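Local coordinates for substrate-binding protein (Synechococcus sp., PDB 6WPN) that probably binds a sugar or oligosaccharide in the periplasm of a marine cyanobacterium and hands it to a membrane transporter, at residues 32-37 with 137-142; 193-198 with 244-249; 263-268 with 366-371; 346-351 with 373-378. All coordinates share one frame; numbering follows the deposited sequence.

Contact 1: 32-37 with 137-142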
loop_
_atom_site.group_PDB
_atom_site.type_symbol
_atom_site.label_atom_id
_atom_site.label_comp_id
_atom_site.label_asym_id
_atom_site.label_seq_id
_atom_site.Cartn_x
_atom_site.Cartn_y
_atom_site.Cartn_z
ATOM N N LEU A 32 18.369 11.790 3.853
ATOM C CA LEU A 32 17.249 11.158 3.170
ATOM C C LEU A 32 16.607 10.136 4.098
ATOM O O LEU A 32 17.309 9.342 4.732
ATOM C CB LEU A 32 17.708 10.480 1.878
ATOM C CG LEU A 32 16.703 9.550 1.193
ATOM C CD1 LEU A 32 15.547 10.331 0.574
ATOM C CD2 LEU A 32 17.401 8.701 0.151
ATOM N N TRP A 33 15.281 10.176 4.188
ATOM C CA TRP A 33 14.507 9.270 5.029
ATOM C C TRP A 33 13.611 8.426 4.132
ATOM O O TRP A 33 12.763 8.969 3.416
ATOM C CB TRP A 33 13.654 10.052 6.029
ATOM C CG TRP A 33 14.406 10.629 7.188
ATOM C CD1 TRP A 33 15.753 10.845 7.273
ATOM C CD2 TRP A 33 13.846 11.108 8.416
ATOM N NE1 TRP A 33 16.067 11.407 8.489
ATOM C CE2 TRP A 33 14.913 11.584 9.208
ATOM C CE3 TRP A 33 12.547 11.174 8.927
ATOM C CZ2 TRP A 33 14.721 12.118 10.481
ATOM C CZ3 TRP A 33 12.358 11.701 10.191
ATOM C CH2 TRP A 33 13.438 12.168 10.954
ATOM N N THR A 34 13.787 7.109 4.175
ATOM C CA THR A 34 12.972 6.195 3.385
ATOM C C THR A 34 12.204 5.257 4.307
ATOM O O THR A 34 12.538 5.100 5.485
ATOM C CB THR A 34 13.820 5.375 2.396
ATOM O OG1 THR A 34 14.810 4.625 3.111
ATOM C CG2 THR A 34 14.507 6.288 1.397
ATOM N N LEU A 35 11.175 4.623 3.750
ATOM C CA LEU A 35 10.250 3.791 4.511
ATOM C C LEU A 35 10.418 2.327 4.133
ATOM O O LEU A 35 10.228 1.961 2.968
ATOM C CB LEU A 35 8.805 4.224 4.263
ATOM C CG LEU A 35 8.443 5.608 4.779
ATOM C CD1 LEU A 35 6.946 5.848 4.651
ATOM C CD2 LEU A 35 8.903 5.741 6.212
ATOM N N GLN A 36 10.759 1.505 5.122
ATOM C CA GLN A 36 10.801 0.043 5.016
ATOM C C GLN A 36 11.466 -0.407 3.712
ATOM O O GLN A 36 10.888 -1.125 2.895
ATOM C CB GLN A 36 9.394 -0.545 5.146
ATOM C CG GLN A 36 8.792 -0.463 6.559
ATOM C CD GLN A 36 9.313 -1.519 7.529
ATOM O OE1 GLN A 36 10.434 -2.012 7.398
ATOM N NE2 GLN A 36 8.496 -1.858 8.524
ATOM N N LEU A 37 12.709 0.030 3.536
ATOM C CA LEU A 37 13.513 -0.348 2.379
ATOM C C LEU A 37 14.708 -1.198 2.796
ATOM O O LEU A 37 15.726 -1.234 2.103
ATOM C CB LEU A 37 13.996 0.899 1.636
ATOM C CG LEU A 37 12.945 1.790 0.975
ATOM C CD1 LEU A 37 13.579 3.055 0.411
ATOM C CD2 LEU A 37 12.214 1.018 -0.111
ATOM N N ILE A 137 6.741 14.781 -4.514
ATOM C CA ILE A 137 7.067 14.273 -5.841
ATOM C C ILE A 137 6.778 12.777 -5.849
ATOM O O ILE A 137 7.220 12.071 -4.930
ATOM C CB ILE A 137 8.539 14.550 -6.201
ATOM C CG1 ILE A 137 8.769 16.052 -6.364
ATOM C CG2 ILE A 137 8.942 13.802 -7.468
ATOM C CD1 ILE A 137 10.229 16.438 -6.411
ATOM N N PRO A 138 6.046 12.262 -6.832
ATOM C CA PRO A 138 5.771 10.822 -6.857
ATOM C C PRO A 138 7.044 10.029 -7.090
ATOM O O PRO A 138 7.906 10.418 -7.880
ATOM C CB PRO A 138 4.790 10.659 -8.028
ATOM C CG PRO A 138 4.277 12.026 -8.300
ATOM C CD PRO A 138 5.367 12.974 -7.923
ATOM N N TRP A 139 7.157 8.910 -6.382
ATOM C CA TRP A 139 8.293 8.019 -6.551
ATOM C C TRP A 139 7.818 6.747 -7.243
ATOM O O TRP A 139 7.529 6.765 -8.441
ATOM C CB TRP A 139 8.950 7.721 -5.202
ATOM C CG TRP A 139 10.266 7.022 -5.310
ATOM C CD1 TRP A 139 10.914 6.658 -6.454
ATOM C CD2 TRP A 139 11.084 6.572 -4.226
ATOM N NE1 TRP A 139 12.090 6.016 -6.150
ATOM C CE2 TRP A 139 12.218 5.953 -4.787
ATOM C CE3 TRP A 139 10.970 6.640 -2.833
ATOM C CZ2 TRP A 139 13.231 5.403 -4.004
ATOM C CZ3 TRP A 139 11.982 6.095 -2.055
ATOM C CH2 TRP A 139 13.095 5.484 -2.644
ATOM N N TYR A 140 7.740 5.640 -6.520
ATOM C CA TYR A 140 7.268 4.388 -7.086
ATOM C C TYR A 140 5.888 4.042 -6.536
ATOM O O TYR A 140 5.352 4.708 -5.647
ATOM C CB TYR A 140 8.248 3.250 -6.797
ATOM C CG TYR A 140 8.339 2.863 -5.341
ATOM C CD1 TYR A 140 9.173 3.548 -4.471
ATOM C CD2 TYR A 140 7.603 1.797 -4.840
ATOM C CE1 TYR A 140 9.267 3.186 -3.142
ATOM C CE2 TYR A 140 7.689 1.432 -3.507
ATOM C CZ TYR A 140 8.522 2.127 -2.669
ATOM O OH TYR A 140 8.610 1.762 -1.349
ATOM N N LEU A 141 5.310 2.980 -7.091
ATOM C CA LEU A 141 3.991 2.534 -6.675
ATOM C C LEU A 141 3.873 1.030 -6.881
ATOM O O LEU A 141 4.582 0.432 -7.694
ATOM C CB LEU A 141 2.891 3.313 -7.407
ATOM C CG LEU A 141 2.849 3.171 -8.922
ATOM C CD1 LEU A 141 2.178 1.891 -9.334
ATOM C CD2 LEU A 141 2.108 4.374 -9.499
ATOM N N THR A 142 2.974 0.423 -6.110
ATOM C CA THR A 142 2.747 -1.013 -6.132
ATOM C C THR A 142 1.271 -1.293 -6.342
ATOM O O THR A 142 0.420 -0.672 -5.695
ATOM C CB THR A 142 3.181 -1.688 -4.820
ATOM O OG1 THR A 142 2.319 -1.257 -3.763
ATOM C CG2 THR A 142 4.588 -1.302 -4.443
#
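In the sheet region of a two-lobed periplasmic solute-binding fold, as in this family, strand 30-35 and strand 137-149 do not pair here; their nearest CA atoms, those of Thr34 and Trp139, stay 11.1 Å apart, and side chains bridge the interval. Leu37 follows the end of its strand, its N hydrogen-bonded to Asp65 OD2. Trp139 and Leu37 approach from opposite directions, and Leu37 CD1 meets Trp139 CH2 at 3.9 Å, oblique to the indole. Thr34 comes to the rim of the same ring: its methyl CG2 lies near the ring plane, 4.3 Å from Trp139 CZ3. With CG anti to the backbone N (chi1 -169°), the indole projects from its strand toward Thr34 and Leu37. Next along the strand, Tyr140 lays CD1 over one indole face, 3.6 Å above the plane and offset toward the rim. The phenol of Tyr140 also meets Phe330, with the ring planes at about 50°. Thr34 turns its hydroxyl to other partners, OG1 being hydrogen-bonded to Trp63 NE1 and Asp65 OD1, so its methyl serves the apolar side. Leu37 also slides past Tyr140 in the opposite direction, and its second methyl, CD2, comes 3.9 Å from Tyr140 OH.

Contact 2: 193-198 with 244-249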
loop_
_atom_site.group_PDB
_atom_site.type_symbol
_atom_site.label_atom_id
_atom_site.label_comp_id
_atom_site.label_asym_id
_atom_site.label_seq_id
_atom_site.Cartn_x
_atom_site.Cartn_y
_atom_site.Cartn_z
ATOM N N SER A 193 -1.873 -3.323 8.135
ATOM C CA SER A 193 -2.274 -3.103 6.753
ATOM C C SER A 193 -3.615 -2.384 6.684
ATOM O O SER A 193 -4.475 -2.531 7.557
ATOM C CB SER A 193 -2.369 -4.432 6.008
ATOM O OG SER A 193 -2.994 -4.262 4.748
ATOM N N ALA A 194 -3.783 -1.583 5.635
ATOM C CA ALA A 194 -5.025 -0.865 5.392
ATOM C C ALA A 194 -5.937 -1.611 4.429
ATOM O O ALA A 194 -6.929 -1.041 3.963
ATOM C CB ALA A 194 -4.731 0.539 4.859
ATOM N N GLU A 195 -5.617 -2.871 4.118
ATOM C CA GLU A 195 -6.400 -3.613 3.137
ATOM C C GLU A 195 -7.854 -3.720 3.565
ATOM O O GLU A 195 -8.762 -3.660 2.730
ATOM C CB GLU A 195 -5.804 -5.006 2.920
ATOM C CG GLU A 195 -6.463 -5.768 1.774
ATOM C CD GLU A 195 -6.004 -7.209 1.676
ATOM O OE1 GLU A 195 -5.036 -7.580 2.384
ATOM O OE2 GLU A 195 -6.627 -7.975 0.903
ATOM N N LEU A 196 -8.097 -3.872 4.865
ATOM C CA LEU A 196 -9.469 -3.954 5.347
ATOM C C LEU A 196 -10.210 -2.649 5.097
ATOM O O LEU A 196 -11.309 -2.644 4.534
ATOM C CB LEU A 196 -9.472 -4.296 6.834
ATOM C CG LEU A 196 -10.817 -4.615 7.474
ATOM C CD1 LEU A 196 -11.419 -5.864 6.899
ATOM C CD2 LEU A 196 -10.613 -4.756 8.956
ATOM N N LEU A 197 -9.600 -1.526 5.473
ATOM C CA LEU A 197 -10.203 -0.228 5.192
ATOM C C LEU A 197 -10.377 -0.020 3.696
ATOM O O LEU A 197 -11.359 0.587 3.256
ATOM C CB LEU A 197 -9.352 0.889 5.790
ATOM C CG LEU A 197 -10.024 2.259 5.848
ATOM C CD1 LEU A 197 -11.226 2.208 6.782
ATOM C CD2 LEU A 197 -9.040 3.318 6.296
ATOM N N GLU A 198 -9.420 -0.494 2.898
ATOM C CA GLU A 198 -9.561 -0.396 1.450
ATOM C C GLU A 198 -10.718 -1.252 0.941
ATOM O O GLU A 198 -11.405 -0.864 -0.013
ATOM C CB GLU A 198 -8.252 -0.788 0.766
ATOM C CG GLU A 198 -7.115 0.205 0.993
ATOM C CD GLU A 198 -5.745 -0.395 0.723
ATOM O OE1 GLU A 198 -5.669 -1.617 0.486
ATOM O OE2 GLU A 198 -4.748 0.359 0.733
ATOM N N GLN A 244 -2.813 -10.543 14.526
ATOM C CA GLN A 244 -1.578 -10.581 13.754
ATOM C C GLN A 244 -1.806 -9.954 12.385
ATOM O O GLN A 244 -2.921 -9.968 11.854
ATOM C CB GLN A 244 -1.054 -12.028 13.598
ATOM C CG GLN A 244 -0.532 -12.636 14.898
ATOM C CD GLN A 244 -0.040 -14.063 14.743
ATOM O OE1 GLN A 244 -0.675 -14.887 14.086
ATOM N NE2 GLN A 244 1.093 -14.361 15.352
ATOM N N GLY A 245 -0.735 -9.403 11.817
ATOM C CA GLY A 245 -0.801 -8.681 10.567
ATOM C C GLY A 245 -0.419 -9.526 9.369
ATOM O O GLY A 245 -0.425 -10.761 9.415
ATOM N N GLN A 246 -0.043 -8.840 8.286
ATOM C CA GLN A 246 0.193 -9.505 7.009
ATOM C C GLN A 246 1.442 -10.375 7.020
ATOM O O GLN A 246 1.595 -11.226 6.137
ATOM C CB GLN A 246 0.293 -8.464 5.893
ATOM C CG GLN A 246 -1.031 -7.802 5.555
ATOM C CD GLN A 246 -2.095 -8.801 5.135
ATOM O OE1 GLN A 246 -1.833 -9.706 4.336
ATOM N NE2 GLN A 246 -3.300 -8.650 5.685
ATOM N N ARG A 247 2.340 -10.184 7.986
ATOM C CA ARG A 247 3.476 -11.090 8.114
ATOM C C ARG A 247 3.017 -12.503 8.446
ATOM O O ARG A 247 3.642 -13.479 8.016
ATOM C CB ARG A 247 4.433 -10.577 9.189
ATOM C CG ARG A 247 5.110 -9.264 8.834
ATOM C CD ARG A 247 6.066 -8.823 9.929
ATOM N NE ARG A 247 6.688 -7.531 9.637
ATOM C CZ ARG A 247 7.516 -6.898 10.465
ATOM N NH1 ARG A 247 7.821 -7.437 11.640
ATOM N NH2 ARG A 247 8.035 -5.724 10.124
ATOM N N ARG A 248 1.928 -12.631 9.207
ATOM C CA ARG A 248 1.349 -13.945 9.463
ATOM C C ARG A 248 0.706 -14.516 8.204
ATOM O O ARG A 248 0.794 -15.725 7.950
ATOM C CB ARG A 248 0.336 -13.853 10.604
ATOM C CG ARG A 248 -0.462 -15.119 10.852
ATOM C CD ARG A 248 0.434 -16.281 11.213
ATOM N NE ARG A 248 -0.348 -17.468 11.536
ATOM C CZ ARG A 248 0.177 -18.645 11.857
ATOM N NH1 ARG A 248 1.493 -18.802 11.895
ATOM N NH2 ARG A 248 -0.616 -19.664 12.145
ATOM N N ALA A 249 0.049 -13.667 7.405
ATOM C CA ALA A 249 -0.496 -14.133 6.133
ATOM C C ALA A 249 0.612 -14.659 5.238
ATOM O O ALA A 249 0.478 -15.726 4.625
ATOM C CB ALA A 249 -1.247 -13.004 5.430
#
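Ser193 CB rests 3.7 Å from Gln246 CG where the starts of two helices, 195-202 and 246-254, come together in the solute-binding fold. This first shell is small and held by van der Waals contact, with no hydrogen bond from one segment to the other. The serine hydroxyl stays close as well, OG lying 4.1 Å from Gln246 CG. Beyond the methylene, the Gln246 chain bends at chi2 (-58°), which brings its amide round toward Glu195. The two side chains cross at about a right angle, with their carboxylate and amide planes 57° apart. At 3.9 Å, Gln246 NE2 and Glu195 OE1 are close but make no hydrogen bond.

Behind these side chains, the first helix turns are set by backbone bonds. Ala194 and Gly245 occupy the N-cap positions, and their carbonyls accept from Glu198 N and Arg248 N. Glu195 extends from its helix with CG anti to the backbone N, and its side chain also touches Ala262 of strand 260-263. Farther out, Tyr396 of helix 388-403 hydrogen-bonds through OH to Ser193 O and Leu197 N, tying the 193-198 segment to that helix, while Gln244 O is hydrogen-bonded to Thr187 OG1. Ser193 makes an ST turn: Ser193 OG accepts from Glu195 N, two residues on, at 3.0 Å, with an N-H...O angle of 159°.

Contact 3: 263-268 with 366-371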
loop_
_atom_site.group_PDB
_atom_site.type_symbol
_atom_site.label_atom_id
_atom_site.label_comp_id
_atom_site.label_asym_id
_atom_site.label_seq_id
_atom_site.Cartn_x
_atom_site.Cartn_y
_atom_site.Cartn_z
ATOM N N SER A 263 -0.639 -9.906 -2.447
ATOM C CA SER A 263 0.763 -9.509 -2.434
ATOM C C SER A 263 1.214 -9.186 -3.857
ATOM O O SER A 263 0.528 -9.484 -4.840
ATOM C CB SER A 263 1.632 -10.601 -1.796
ATOM O OG SER A 263 2.989 -10.205 -1.690
ATOM N N GLY A 264 2.379 -8.544 -3.945
ATOM C CA GLY A 264 2.950 -8.117 -5.203
ATOM C C GLY A 264 3.912 -9.125 -5.809
ATOM O O GLY A 264 4.066 -10.257 -5.346
ATOM N N ALA A 265 4.567 -8.686 -6.889
ATOM C CA ALA A 265 5.515 -9.535 -7.607
ATOM C C ALA A 265 6.811 -9.733 -6.832
ATOM O O ALA A 265 7.436 -10.800 -6.946
ATOM C CB ALA A 265 5.819 -8.937 -8.981
ATOM N N GLU A 266 7.245 -8.722 -6.064
ATOM C CA GLU A 266 8.539 -8.829 -5.398
ATOM C C GLU A 266 8.519 -9.913 -4.334
ATOM O O GLU A 266 9.499 -10.655 -4.170
ATOM C CB GLU A 266 8.921 -7.494 -4.770
ATOM C CG GLU A 266 10.186 -7.508 -3.916
ATOM C CD GLU A 266 11.473 -7.633 -4.726
ATOM O OE1 GLU A 266 11.398 -7.762 -5.967
ATOM O OE2 GLU A 266 12.572 -7.595 -4.125
ATOM N N PHE A 267 7.415 -10.028 -3.604
ATOM C CA PHE A 267 7.334 -11.085 -2.617
ATOM C C PHE A 267 7.260 -12.463 -3.259
ATOM O O PHE A 267 7.610 -13.458 -2.616
ATOM C CB PHE A 267 6.134 -10.864 -1.708
ATOM C CG PHE A 267 6.018 -11.891 -0.650
ATOM C CD1 PHE A 267 7.021 -12.033 0.291
ATOM C CD2 PHE A 267 4.931 -12.742 -0.605
ATOM C CE1 PHE A 267 6.939 -12.994 1.267
ATOM C CE2 PHE A 267 4.839 -13.704 0.378
ATOM C CZ PHE A 267 5.847 -13.837 1.304
ATOM N N LEU A 268 6.834 -12.539 -4.522
ATOM C CA LEU A 268 6.783 -13.826 -5.203
ATOM C C LEU A 268 8.171 -14.438 -5.357
ATOM O O LEU A 268 8.311 -15.665 -5.304
ATOM C CB LEU A 268 6.090 -13.670 -6.558
ATOM C CG LEU A 268 5.737 -14.929 -7.355
ATOM C CD1 LEU A 268 5.121 -16.009 -6.472
ATOM C CD2 LEU A 268 4.795 -14.561 -8.490
ATOM N N ASP A 366 5.103 -12.878 -15.330
ATOM C CA ASP A 366 3.642 -12.870 -15.353
ATOM C C ASP A 366 3.072 -11.953 -14.279
ATOM O O ASP A 366 2.077 -11.254 -14.510
ATOM C CB ASP A 366 3.085 -14.283 -15.164
ATOM C CG ASP A 366 3.466 -15.231 -16.287
ATOM O OD1 ASP A 366 3.780 -14.755 -17.403
ATOM O OD2 ASP A 366 3.434 -16.462 -16.050
ATOM N N ALA A 367 3.675 -11.958 -13.089
ATOM C CA ALA A 367 3.161 -11.127 -12.009
ATOM C C ALA A 367 3.413 -9.651 -12.286
ATOM O O ALA A 367 2.510 -8.821 -12.138
ATOM C CB ALA A 367 3.790 -11.552 -10.683
ATOM N N ARG A 368 4.633 -9.304 -12.711
ATOM C CA ARG A 368 4.938 -7.900 -12.982
ATOM C C ARG A 368 4.077 -7.357 -14.117
ATOM O O ARG A 368 3.639 -6.202 -14.079
ATOM C CB ARG A 368 6.419 -7.727 -13.319
ATOM C CG ARG A 368 7.386 -8.048 -12.196
ATOM C CD ARG A 368 8.814 -7.906 -12.684
ATOM N NE ARG A 368 9.083 -6.530 -13.094
ATOM C CZ ARG A 368 10.100 -6.160 -13.863
ATOM N NH1 ARG A 368 10.956 -7.064 -14.325
ATOM N NH2 ARG A 368 10.252 -4.881 -14.180
ATOM N N LEU A 369 3.816 -8.183 -15.130
ATOM C CA LEU A 369 3.002 -7.741 -16.256
ATOM C C LEU A 369 1.552 -7.543 -15.843
ATOM O O LEU A 369 0.885 -6.616 -16.318
ATOM C CB LEU A 369 3.096 -8.753 -17.395
ATOM C CG LEU A 369 2.550 -8.304 -18.747
ATOM C CD1 LEU A 369 3.246 -7.033 -19.184
ATOM C CD2 LEU A 369 2.743 -9.408 -19.769
ATOM N N LEU A 370 1.042 -8.409 -14.967
ATOM C CA LEU A 370 -0.323 -8.239 -14.487
ATOM C C LEU A 370 -0.456 -6.974 -13.640
ATOM O O LEU A 370 -1.462 -6.263 -13.733
ATOM C CB LEU A 370 -0.747 -9.481 -13.706
ATOM C CG LEU A 370 -2.237 -9.674 -13.442
ATOM C CD1 LEU A 370 -3.030 -9.371 -14.695
ATOM C CD2 LEU A 370 -2.485 -11.109 -12.996
ATOM N N SER A 371 0.557 -6.666 -12.825
ATOM C CA SER A 371 0.543 -5.412 -12.071
ATOM C C SER A 371 0.539 -4.202 -12.998
ATOM O O SER A 371 -0.206 -3.239 -12.770
ATOM C CB SER A 371 1.738 -5.343 -11.119
ATOM O OG SER A 371 1.594 -6.249 -10.042
#
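Ala367 is the first residue of 366-371 to meet the other helix, its methyl packing against the start of helix 265-274 in a helix-to-helix contact beside the sheet of the solute-binding fold. Ala367 CB lies 3.7 Å from Ala265 CB, and with only methyl groups between them the backbones come close, the two CA atoms being 5.2 Å apart. One turn along the partner helix, Leu268 adds a branch to the same methyl: Leu268 CD2 reaches Ala367 CB at 3.9 Å, placed there by a CG anti to the backbone N (chi1 -171°). Arg368 follows and contributes its aliphatic root, Arg368 CG touching Ala265 CB at 3.7 Å. Ala265 therefore rests against both Ala367 and Arg368, while the arginine chain bends at chi3 (62°) and continues toward helix 341-352. At Ser371 the hydroxyl is hydrogen-bonded to Val143 O, joining this helix to the sheet. No hydrogen bond crosses between the segments; the joint is small and apolar. Around it, Leu145 of strand 137-149 packs on Ala367, Leu370 and Ser371, Pro284 of strand 282-285 touches both Leu268 and Ala367, and Ile347 and Leu351 touch Arg368, so helix 359-374 lies between the sheet and helix 341-352.

Contact 4: 346-351 with 373-378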
loop_
_atom_site.group_PDB
_atom_site.type_symbol
_atom_site.label_atom_id
_atom_site.label_comp_id
_atom_site.label_asym_id
_atom_site.label_seq_id
_atom_site.Cartn_x
_atom_site.Cartn_y
_atom_site.Cartn_z
ATOM N N ALA A 346 9.313 2.106 -20.500
ATOM C CA ALA A 346 10.460 1.220 -20.672
ATOM C C ALA A 346 10.239 -0.109 -19.961
ATOM O O ALA A 346 10.604 -1.168 -20.488
ATOM C CB ALA A 346 11.737 1.893 -20.172
ATOM N N ILE A 347 9.659 -0.076 -18.757
ATOM C CA ILE A 347 9.418 -1.314 -18.023
ATOM C C ILE A 347 8.335 -2.140 -18.705
ATOM O O ILE A 347 8.465 -3.363 -18.846
ATOM C CB ILE A 347 9.064 -1.015 -16.555
ATOM C CG1 ILE A 347 10.290 -0.492 -15.813
ATOM C CG2 ILE A 347 8.561 -2.277 -15.865
ATOM C CD1 ILE A 347 11.437 -1.458 -15.806
ATOM N N ARG A 348 7.243 -1.494 -19.123
ATOM C CA ARG A 348 6.206 -2.206 -19.864
ATOM C C ARG A 348 6.774 -2.836 -21.129
ATOM O O ARG A 348 6.403 -3.958 -21.494
ATOM C CB ARG A 348 5.060 -1.258 -20.218
ATOM C CG ARG A 348 4.165 -0.869 -19.058
ATOM C CD ARG A 348 3.131 0.144 -19.514
ATOM N NE ARG A 348 2.263 0.588 -18.430
ATOM C CZ ARG A 348 1.073 0.061 -18.166
ATOM N NH1 ARG A 348 0.611 -0.933 -18.911
ATOM N NH2 ARG A 348 0.345 0.525 -17.158
ATOM N N ALA A 349 7.681 -2.129 -21.805
ATOM C CA ALA A 349 8.262 -2.655 -23.034
ATOM C C ALA A 349 9.162 -3.849 -22.753
ATOM O O ALA A 349 9.138 -4.836 -23.495
ATOM C CB ALA A 349 9.040 -1.556 -23.758
ATOM N N GLU A 350 9.967 -3.777 -21.691
ATOM C CA GLU A 350 10.841 -4.896 -21.353
ATOM C C GLU A 350 10.034 -6.133 -20.989
ATOM O O GLU A 350 10.405 -7.256 -21.349
ATOM C CB GLU A 350 11.785 -4.499 -20.220
ATOM C CG GLU A 350 12.821 -3.472 -20.655
ATOM C CD GLU A 350 13.493 -2.769 -19.490
ATOM O OE1 GLU A 350 13.258 -3.169 -18.328
ATOM O OE2 GLU A 350 14.257 -1.810 -19.741
ATOM N N LEU A 351 8.903 -5.947 -20.309
ATOM C CA LEU A 351 8.087 -7.089 -19.917
ATOM C C LEU A 351 7.440 -7.753 -21.129
ATOM O O LEU A 351 7.340 -8.984 -21.185
ATOM C CB LEU A 351 7.020 -6.651 -18.915
ATOM C CG LEU A 351 7.577 -6.250 -17.553
ATOM C CD1 LEU A 351 6.497 -5.620 -16.671
ATOM C CD2 LEU A 351 8.204 -7.460 -16.875
ATOM N N GLU A 373 -0.566 -4.001 -16.047
ATOM C CA GLU A 373 -1.845 -3.921 -16.741
ATOM C C GLU A 373 -2.951 -3.444 -15.804
ATOM O O GLU A 373 -3.826 -2.669 -16.207
ATOM C CB GLU A 373 -2.165 -5.285 -17.346
ATOM C CG GLU A 373 -1.224 -5.632 -18.492
ATOM C CD GLU A 373 -1.482 -7.000 -19.088
ATOM O OE1 GLU A 373 -1.677 -7.961 -18.314
ATOM O OE2 GLU A 373 -1.477 -7.111 -20.334
ATOM N N THR A 374 -2.914 -3.889 -14.545
ATOM C CA THR A 374 -3.918 -3.497 -13.556
ATOM C C THR A 374 -3.832 -2.011 -13.218
ATOM O O THR A 374 -4.846 -1.397 -12.864
ATOM C CB THR A 374 -3.759 -4.344 -12.290
ATOM O OG1 THR A 374 -3.799 -5.731 -12.639
ATOM C CG2 THR A 374 -4.880 -4.066 -11.310
ATOM N N LEU A 375 -2.637 -1.423 -13.326
ATOM C CA LEU A 375 -2.450 -0.009 -13.005
ATOM C C LEU A 375 -3.380 0.902 -13.802
ATOM O O LEU A 375 -3.787 1.956 -13.299
ATOM C CB LEU A 375 -0.992 0.386 -13.246
ATOM C CG LEU A 375 -0.674 1.859 -13.022
ATOM C CD1 LEU A 375 -0.925 2.203 -11.566
ATOM C CD2 LEU A 375 0.764 2.158 -13.421
ATOM N N ASN A 376 -3.758 0.509 -15.020
ATOM C CA ASN A 376 -4.619 1.364 -15.830
ATOM C C ASN A 376 -6.017 1.490 -15.244
ATOM O O ASN A 376 -6.738 2.433 -15.588
ATOM C CB ASN A 376 -4.714 0.829 -17.259
ATOM C CG ASN A 376 -3.395 0.907 -17.997
ATOM O OD1 ASN A 376 -2.929 -0.081 -18.569
ATOM N ND2 ASN A 376 -2.781 2.085 -17.988
ATOM N N THR A 377 -6.401 0.587 -14.346
ATOM C CA THR A 377 -7.724 0.583 -13.745
ATOM C C THR A 377 -7.668 0.785 -12.243
ATOM O O THR A 377 -8.722 0.827 -11.598
ATOM C CB THR A 377 -8.478 -0.719 -14.052
ATOM O OG1 THR A 377 -7.729 -1.843 -13.568
ATOM C CG2 THR A 377 -8.710 -0.854 -15.548
ATOM N N ALA A 378 -6.479 0.873 -11.662
ATOM C CA ALA A 378 -6.365 1.013 -10.223
ATOM C C ALA A 378 -6.276 2.485 -9.833
ATOM O O ALA A 378 -5.745 3.321 -10.570
ATOM C CB ALA A 378 -5.137 0.260 -9.712
#
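Arg348 brings its guanidinium up to the amide of Asn376, a surface contact between helix 341-352 and the chain leaving helix 359-374 in the solute-binding fold. The arginine runs extended from CG to NE (chi2 176°, chi3 -178°), a reach that spans the gap between backbones whose nearest CA atoms, Arg348 and Glu373, are 8.8 Å apart. The two side chains come from opposite directions with their flat groups turned 27° from each other, and Asn376 ND2 lies oblique to the guanidinium, 3.6 Å from Arg348 NH2. Asn376 OD1 lies near both terminal nitrogens, 3.6 Å from Arg348 NH2 and 3.7 Å from Arg348 NH1; none of these pairs is a hydrogen bond. Arg348 was modelled in two conformers, and both residues touch crystal neighbours, so this placing is tentative. Leu375 meets the guanidinium at its edge, CD2 sitting near the plane and 4.1 Å from Arg348 NH2. Glu373 could give a weak long-range attraction at most, for Glu373 OE2 is 6.7 Å from Arg348 NH1. Leu375 also packs on Leu141 and Val143 of strand 137-149. Thr377 folds back on Thr374: Thr374 O accepts from both Thr377 N and Thr377 OG1 on the same face of its plane, the hydroxyl at 3.0 Å.

Contacts 1 and 3 are buried, contact 2 is partly buried and contact 4 lies at the surface. None has a hydrogen bond across its segments, but the chemistry becomes more polar as burial falls: aromatic and aliphatic groups in contact 1, small methyls in contact 3, a methylene with neighbouring polar ends in contact 2, and guanidinium beside amide in contact 4. Contacts 3 and 4 both use helix 359-374 and touch directly, Leu369 lying against Leu351, with centres about 11 Å apart. Strand 137-149, in the sheet, meets this group where Leu141 CD1 of contact 1 packs on Leu375 CD1 of contact 4. Contacts 1 and 2 touch only slightly, through exposed Gln36 and Arg247, which lie outside both interfaces.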